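Long-range contact in xyloglucan-specific endo-beta-1,4-glucanase BoGH5A (Bacteroides ovatus, PDB 3ZMR), which hydrolyses internal beta-1,4-glucosidic linkages of the xyloglucan backbone with retention of configuration, releasing xyloglucan oligosaccharides: residues A[336-344]-A[366-377]. Sequence-based numbering, arbitrary orientation.
With BGC (beta-D-glucopyranose), chain C; GLC (alpha-D-glucopyranose), chain L.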
ATOM      1  N   HIS A 336       7.906   0.028  -2.458  1.00  7.93           N
ATOM      2  CA  HIS A 336       9.230   0.264  -1.918  1.00  7.72           C
ATOM      3  C   HIS A 336      10.226   0.038  -3.032  1.00  8.15           C
ATOM      4  O   HIS A 336       9.924  -0.655  -4.001  1.00 11.61           O
ATOM      5  CB  HIS A 336       9.499  -0.641  -0.708  1.00  7.64           C
ATOM      6  CG  HIS A 336       8.574  -0.426   0.443  1.00  9.16           C
ATOM      7  ND1 HIS A 336       8.507  -1.275   1.522  1.00 10.18           N
ATOM      8  CD2 HIS A 336       7.688   0.566   0.692  1.00 10.14           C
ATOM      9  CE1 HIS A 336       7.603  -0.818   2.372  1.00  8.73           C
ATOM     10  NE2 HIS A 336       7.082   0.287   1.881  1.00  9.42           N
ATOM     11  N   TYR A 337      11.428   0.585  -2.889  1.00  8.58           N
ATOM     12  CA  TYR A 337      12.406   0.511  -4.001  1.00  8.52           C
ATOM     13  C   TYR A 337      13.815   0.405  -3.425  1.00  8.35           C
ATOM     14  O   TYR A 337      14.336   1.356  -2.848  1.00  9.53           O
ATOM     15  CB  TYR A 337      12.308   1.722  -4.939  1.00  8.95           C
ATOM     16  CG  TYR A 337      13.138   1.525  -6.179  1.00  9.44           C
ATOM     17  CD1 TYR A 337      12.736   0.650  -7.185  1.00 14.36           C
ATOM     18  CD2 TYR A 337      14.371   2.151  -6.310  1.00 10.66           C
ATOM     19  CE1 TYR A 337      13.533   0.436  -8.291  1.00 11.75           C
ATOM     20  CE2 TYR A 337      15.172   1.958  -7.414  1.00 15.96           C
ATOM     21  CZ  TYR A 337      14.740   1.095  -8.413  1.00 13.06           C
ATOM     22  OH  TYR A 337      15.524   0.878  -9.526  1.00 12.45           O
ATOM     23  N   TYR A 338      14.403  -0.762  -3.623  1.00  8.91           N
ATOM     24  CA  TYR A 338      15.760  -1.060  -3.131  1.00 10.70           C
ATOM     25  C   TYR A 338      16.686  -1.648  -4.211  1.00  9.63           C
ATOM     26  O   TYR A 338      17.746  -2.181  -3.900  1.00 12.50           O
ATOM     27  CB  TYR A 338      15.688  -1.993  -1.934  1.00 12.26           C
ATOM     28  CG  TYR A 338      15.186  -1.373  -0.652  1.00 10.21           C
ATOM     29  CD1 TYR A 338      15.967  -0.470   0.047  1.00 10.87           C
ATOM     30  CD2 TYR A 338      13.942  -1.709  -0.124  1.00  9.11           C
ATOM     31  CE1 TYR A 338      15.535   0.063   1.250  1.00  9.91           C
ATOM     32  CE2 TYR A 338      13.509  -1.185   1.074  1.00  9.94           C
ATOM     33  CZ  TYR A 338      14.311  -0.308   1.772  1.00  8.85           C
ATOM     34  OH  TYR A 338      13.937   0.203   2.997  1.00 10.20           O
ATOM     35  N   ASP A 339      16.313  -1.544  -5.484  1.00  9.43           N
ATOM     36  CA  ASP A 339      17.172  -2.045  -6.543  1.00 10.88           C
ATOM     37  C   ASP A 339      18.354  -1.093  -6.706  1.00 10.25           C
ATOM     38  O   ASP A 339      18.199   0.120  -6.649  1.00 11.57           O
ATOM     39  CB  ASP A 339      16.431  -2.135  -7.898  1.00 12.15           C
ATOM     40  CG  ASP A 339      15.251  -3.105  -7.889  1.00 12.01           C
ATOM     41  OD1 ASP A 339      15.167  -3.977  -6.998  1.00 14.81           O
ATOM     42  OD2 ASP A 339      14.423  -2.990  -8.832  1.00 14.06           O
ATOM     43  N   PRO A 340      19.560  -1.631  -6.970  1.00 11.23           N
ATOM     44  CA  PRO A 340      19.908  -3.032  -6.945  1.00 10.56           C
ATOM     45  C   PRO A 340      20.220  -3.503  -5.525  1.00 11.52           C
ATOM     46  O   PRO A 340      20.980  -2.846  -4.771  1.00 12.37           O
ATOM     47  CB  PRO A 340      21.171  -3.092  -7.815  1.00 14.98           C
ATOM     48  CG  PRO A 340      21.809  -1.753  -7.676  1.00 13.81           C
ATOM     49  CD  PRO A 340      20.721  -0.771  -7.261  1.00 12.02           C
ATOM     50  N   TYR A 341      19.595  -4.610  -5.160  1.00 10.49           N
ATOM     51  CA  TYR A 341      19.657  -5.160  -3.804  1.00 10.03           C
ATOM     52  C   TYR A 341      21.102  -5.398  -3.312  1.00 11.24           C
ATOM     53  O   TYR A 341      21.414  -5.119  -2.155  1.00 11.68           O
ATOM     54  CB  TYR A 341      18.880  -6.480  -3.769  1.00 19.05           C
ATOM     55  CG  TYR A 341      18.988  -7.222  -2.475  1.00 16.04           C
ATOM     56  CD1 TYR A 341      18.214  -6.879  -1.381  1.00 22.79           C
ATOM     57  CD2 TYR A 341      19.868  -8.302  -2.348  1.00 16.85           C
ATOM     58  CE1 TYR A 341      18.314  -7.574  -0.186  1.00 25.37           C
ATOM     59  CE2 TYR A 341      19.964  -9.016  -1.160  1.00 19.94           C
ATOM     60  CZ  TYR A 341      19.193  -8.642  -0.086  1.00 22.48           C
ATOM     61  OH  TYR A 341      19.303  -9.333   1.101  1.00 25.42           O
ATOM     62  N   ASP A 342      21.975  -5.867  -4.197  1.00 11.41           N
ATOM     63  CA  ASP A 342      23.349  -6.169  -3.798  1.00 12.66           C
ATOM     64  C   ASP A 342      24.198  -4.933  -3.454  1.00 13.16           C
ATOM     65  O   ASP A 342      25.222  -5.059  -2.795  1.00 15.41           O
ATOM     66  CB  ASP A 342      24.065  -7.141  -4.762  1.00 14.02           C
ATOM     67  CG  ASP A 342      24.242  -6.607  -6.146  1.00 15.58           C
ATOM     68  OD1 ASP A 342      23.782  -5.489  -6.462  1.00 16.24           O
ATOM     69  OD2 ASP A 342      24.897  -7.318  -6.939  1.00 18.53           O
ATOM     70  N   PHE A 343      23.734  -3.767  -3.872  1.00 12.37           N
ATOM     71  CA  PHE A 343      24.300  -2.496  -3.446  1.00 10.94           C
ATOM     72  C   PHE A 343      23.595  -1.931  -2.195  1.00 12.51           C
ATOM     73  O   PHE A 343      24.227  -1.612  -1.185  1.00 12.40           O
ATOM     74  CB  PHE A 343      24.250  -1.470  -4.591  1.00 11.83           C
ATOM     75  CG  PHE A 343      24.652  -0.078  -4.180  1.00 12.04           C
ATOM     76  CD1 PHE A 343      25.963   0.235  -3.874  1.00 12.00           C
ATOM     77  CD2 PHE A 343      23.699   0.921  -4.084  1.00 10.46           C
ATOM     78  CE1 PHE A 343      26.303   1.508  -3.488  1.00 11.84           C
ATOM     79  CE2 PHE A 343      24.035   2.205  -3.701  1.00 11.68           C
ATOM     80  CZ  PHE A 343      25.336   2.499  -3.394  1.00 12.40           C
ATOM     81  N   THR A 344      22.271  -1.850  -2.249  1.00 11.24           N
ATOM     82  CA  THR A 344      21.537  -1.107  -1.223  1.00 11.62           C
ATOM     83  C   THR A 344      21.520  -1.772   0.152  1.00 11.40           C
ATOM     84  O   THR A 344      21.867  -1.130   1.136  1.00 14.43           O
ATOM     85  CB  THR A 344      20.095  -0.814  -1.625  1.00 12.27           C
ATOM     86  OG1 THR A 344      19.424  -2.048  -1.897  1.00 10.65           O
ATOM     87  CG2 THR A 344      20.053   0.136  -2.835  1.00 18.06           C
ATOM     88  N   SER A 366      26.979  -3.072  -9.445  1.00 18.02           N
ATOM     89  CA  SER A 366      25.999  -4.121  -9.707  1.00 15.04           C
ATOM     90  C   SER A 366      25.768  -4.315 -11.219  1.00 15.43           C
ATOM     91  O   SER A 366      25.952  -3.382 -11.991  1.00 15.08           O
ATOM     92  CB  SER A 366      24.655  -3.765  -9.063  1.00 14.74           C
ATOM     93  OG  SER A 366      24.832  -3.479  -7.687  1.00 14.25           O
ATOM     94  N   ALA A 367      25.320  -5.519 -11.598  1.00 19.11           N
ATOM     95  CA  ALA A 367      24.955  -5.852 -13.002  1.00 17.05           C
ATOM     96  C   ALA A 367      23.613  -5.282 -13.452  1.00 16.87           C
ATOM     97  O   ALA A 367      23.288  -5.282 -14.641  1.00 20.64           O
ATOM     98  CB  ALA A 367      24.947  -7.371 -13.202  1.00 24.94           C
ATOM     99  N   THR A 368      22.834  -4.829 -12.478  1.00 16.30           N
ATOM    100  CA  THR A 368      21.499  -4.259 -12.697  1.00 14.24           C
ATOM    101  C   THR A 368      21.385  -2.999 -11.846  1.00 12.98           C
ATOM    102  O   THR A 368      22.275  -2.673 -11.074  1.00 14.77           O
ATOM    103  CB  THR A 368      20.384  -5.230 -12.258  1.00 16.31           C
ATOM    104  OG1 THR A 368      20.453  -5.458 -10.852  1.00 17.00           O
ATOM    105  CG2 THR A 368      20.484  -6.570 -12.997  1.00 18.07           C
ATOM    106  N   GLY A 369      20.264  -2.312 -11.989  1.00 12.99           N
ATOM    107  CA  GLY A 369      19.914  -1.199 -11.130  1.00 13.32           C
ATOM    108  C   GLY A 369      20.775   0.035 -11.242  1.00 12.08           C
ATOM    109  O   GLY A 369      20.808   0.851 -10.319  1.00 11.90           O
ATOM    110  N   GLN A 370      21.450   0.191 -12.387  1.00 13.27           N
ATOM    111  CA  GLN A 370      22.146   1.416 -12.676  1.00 12.95           C
ATOM    112  C   GLN A 370      21.104   2.413 -13.233  1.00 11.10           C
ATOM    113  O   GLN A 370      19.885   2.137 -13.182  1.00 13.53           O
ATOM    114  CB  GLN A 370      23.350   1.170 -13.613  1.00 16.01           C
ATOM    115  CG  GLN A 370      24.283   0.064 -13.104  1.00 14.75           C
ATOM    116  CD  GLN A 370      24.830   0.316 -11.711  1.00 13.21           C
ATOM    117  OE1 GLN A 370      25.660   1.189 -11.514  1.00 15.14           O
ATOM    118  NE2 GLN A 370      24.303  -0.410 -10.730  1.00 16.31           N
ATOM    119  N   GLU A 371      21.553   3.570 -13.689  1.00 12.74           N
ATOM    120  CA  GLU A 371      20.671   4.690 -14.032  1.00 14.03           C
ATOM    121  C   GLU A 371      19.508   4.317 -14.955  1.00 13.81           C
ATOM    122  O   GLU A 371      18.347   4.684 -14.695  1.00 14.78           O
ATOM    123  CB  GLU A 371      21.474   5.868 -14.633  1.00 15.05           C
ATOM    124  CG  GLU A 371      22.383   6.633 -13.659  1.00 17.87           C
ATOM    125  CD  GLU A 371      23.782   6.059 -13.514  1.00 17.90           C
ATOM    126  OE1 GLU A 371      24.018   4.872 -13.847  1.00 17.54           O
ATOM    127  OE2 GLU A 371      24.649   6.826 -13.057  1.00 21.76           O
ATOM    128  N   GLY A 372      19.801   3.623 -16.036  1.00 14.64           N
ATOM    129  CA  GLY A 372      18.754   3.296 -16.979  1.00 15.35           C
ATOM    130  C   GLY A 372      17.695   2.372 -16.364  1.00 13.29           C
ATOM    131  O   GLY A 372      16.502   2.522 -16.601  1.00 14.30           O
ATOM    132  N   ASP A 373      18.135   1.389 -15.591  1.00 16.12           N
ATOM    133  CA  ASP A 373      17.217   0.460 -14.930  1.00 14.82           C
ATOM    134  C   ASP A 373      16.313   1.167 -13.909  1.00 12.05           C
ATOM    135  O   ASP A 373      15.114   0.881 -13.829  1.00 13.81           O
ATOM    136  CB  ASP A 373      17.966  -0.685 -14.226  1.00 14.96           C
ATOM    137  CG  ASP A 373      18.450  -1.777 -15.176  1.00 17.23           C
ATOM    138  OD1 ASP A 373      18.272  -1.683 -16.421  1.00 20.98           O
ATOM    139  OD2 ASP A 373      19.051  -2.751 -14.644  1.00 22.40           O
ATOM    140  N   ILE A 374      16.889   2.089 -13.157  1.00 12.27           N
ATOM    141  CA  ILE A 374      16.139   2.855 -12.163  1.00 12.78           C
ATOM    142  C   ILE A 374      15.084   3.705 -12.879  1.00 11.17           C
ATOM    143  O   ILE A 374      13.907   3.719 -12.478  1.00 11.52           O
ATOM    144  CB  ILE A 374      17.052   3.752 -11.298  1.00 12.86           C
ATOM    145  CG1 ILE A 374      17.978   2.877 -10.450  1.00 17.62           C
ATOM    146  CG2 ILE A 374      16.220   4.681 -10.438  1.00 12.46           C
ATOM    147  CD1 ILE A 374      18.998   3.684  -9.691  1.00 14.56           C
ATOM    148  N   GLU A 375      15.487   4.392 -13.951  1.00 10.93           N
ATOM    149  CA  GLU A 375      14.530   5.195 -14.745  1.00 16.33           C
ATOM    150  C   GLU A 375      13.412   4.331 -15.317  1.00 11.48           C
ATOM    151  O   GLU A 375      12.247   4.719 -15.285  1.00 13.36           O
ATOM    152  CB  GLU A 375      15.252   5.949 -15.876  1.00 14.14           C
ATOM    153  CG  GLU A 375      14.352   6.771 -16.805  1.00 29.28           C
ATOM    154  CD  GLU A 375      13.851   8.077 -16.199  1.00113.72           C
ATOM    155  OE1 GLU A 375      12.885   8.043 -15.397  1.00 82.27           O
ATOM    156  OE2 GLU A 375      14.416   9.145 -16.539  1.00 90.73           O
ATOM    157  N   ALA A 376      13.754   3.163 -15.847  1.00 11.73           N
ATOM    158  CA  ALA A 376      12.732   2.290 -16.442  1.00 12.15           C
ATOM    159  C   ALA A 376      11.735   1.822 -15.394  1.00 11.48           C
ATOM    160  O   ALA A 376      10.516   1.824 -15.605  1.00 13.61           O
ATOM    161  CB  ALA A 376      13.372   1.093 -17.122  1.00 14.25           C
ATOM    162  N   THR A 377      12.238   1.369 -14.255  1.00 11.12           N
ATOM    163  CA  THR A 377      11.322   0.833 -13.245  1.00  9.69           C
ATOM    164  C   THR A 377      10.437   1.924 -12.622  1.00 10.75           C
ATOM    165  O   THR A 377       9.197   1.794 -12.544  1.00 10.90           O
ATOM    166  CB  THR A 377      12.098   0.114 -12.140  1.00 10.11           C
ATOM    167  OG1 THR A 377      12.785  -1.001 -12.732  1.00 12.68           O
ATOM    168  CG2 THR A 377      11.145  -0.331 -10.997  1.00 14.00           C
TER
HETATM  169  C2  BGC C   1      10.761  -3.470   5.120  0.50 20.95           C
HETATM  170  C3  BGC C   1      11.733  -2.900   6.167  0.50 22.28           C
HETATM  171  C4  BGC C   1      13.157  -3.410   5.976  0.50 29.09           C
HETATM  172  C5  BGC C   1      13.488  -3.100   4.509  0.50 35.62           C
HETATM  173  C6  BGC C   1      14.923  -3.479   4.184  0.50 39.76           C
HETATM  174  C1  BGC C   1      11.228  -3.447   3.657  0.50 25.60           C
HETATM  175  O2  BGC C   1       9.521  -2.771   5.213  0.50 15.46           O
HETATM  176  O3  BGC C   1      11.255  -3.263   7.479  0.50 21.62           O
HETATM  177  O4  BGC C   1      14.046  -2.795   6.952  0.50 26.44           O
HETATM  178  O5  BGC C   1      12.610  -3.810   3.614  0.50 41.96           O
HETATM  179  O6  BGC C   1      15.129  -4.814   4.678  0.50 61.75           O
HETATM  180  C1  GLC L1519      11.570  -3.134   3.829  0.50 18.82           C
HETATM  181  C2  GLC L1519      10.925  -3.349   5.193  0.50 15.45           C
HETATM  182  C3  GLC L1519      11.807  -2.830   6.329  0.50 13.01           C
HETATM  183  C4  GLC L1519      13.187  -3.475   6.161  0.50 18.55           C
HETATM  184  C5  GLC L1519      13.687  -3.322   4.717  0.50 39.31           C
HETATM  185  C6  GLC L1519      15.069  -3.920   4.469  0.50 70.31           C
HETATM  186  O2  GLC L1519       9.651  -2.760   5.183  0.50 11.30           O
HETATM  187  O3  GLC L1519      11.205  -3.059   7.623  0.50  7.94           O
HETATM  188  O4  GLC L1519      14.037  -2.792   7.041  0.50 25.57           O
HETATM  189  O5  GLC L1519      12.759  -3.879   3.813  0.50 24.90           O
HETATM  190  O6  GLC L1519      16.009  -2.889   4.705  0.50 90.45           O
HETATM  191  O   HOH W   1      14.856  -1.376 -10.910  1.00 12.69           O
HETATM  192  O   HOH W   2      24.843  -7.381  -9.506  1.00 22.59           O
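The carboxylate of D342 takes a short hydrogen bond from S366, with OG 2.6 Å from OD1. The hydroxyl comes in on the syn side of OD1, 33° out of the carboxylate plane. OD2 of D342 accepts a bond from a water, which in turn accepts from the backbone N of A367. Both carboxylate oxygens are therefore tied to the start of 366-377, one directly and one through water.

P340 fills the middle of the contact. It follows a cis peptide bond and is the N-cap residue of helix 341-344. Its CG lies 3.5 Å from S366 OG, and its CD lies 3.5 Å from G369 O. G369 has no side chain, and its CA lies 4.6 Å from CA of P340, so the two backbones come close here. G369 N donates to OD2 of D373, and Q370 NE2 donates to T368 O at an N-H...O angle of 171°, which braces this turn. OE1 of Q370 accepts from the backbone N of G357, so both ends of the amide are held.

At the other end the ring of Y337 reaches helix 371-379. CG is anti to the backbone N (chi1 -171°), and OH ends 3.3 Å from I374 CG1. The two side chains cross at about a right angle. CE1 of Y337 meets CG2 of T377 at 3.7 Å. A second water donates to OD2 of D339 and is also hydrogen-bonded to Y337 OH and T377 OG1.

The neighbouring residues H336 and Y338 line the glucose pocket. H336 ND1 is hydrogen-bonded to E262, the probable proton donor, and Y338 OH to E395, the probable nucleophile. The contact thus fastens the loop after barrel strand 331-337 to helix 371-379, which precedes strand 391-396 of the (beta/alpha)8 barrel, with the short helix 382-386 between them. Y419 of helix 406-429 also packs against Y337.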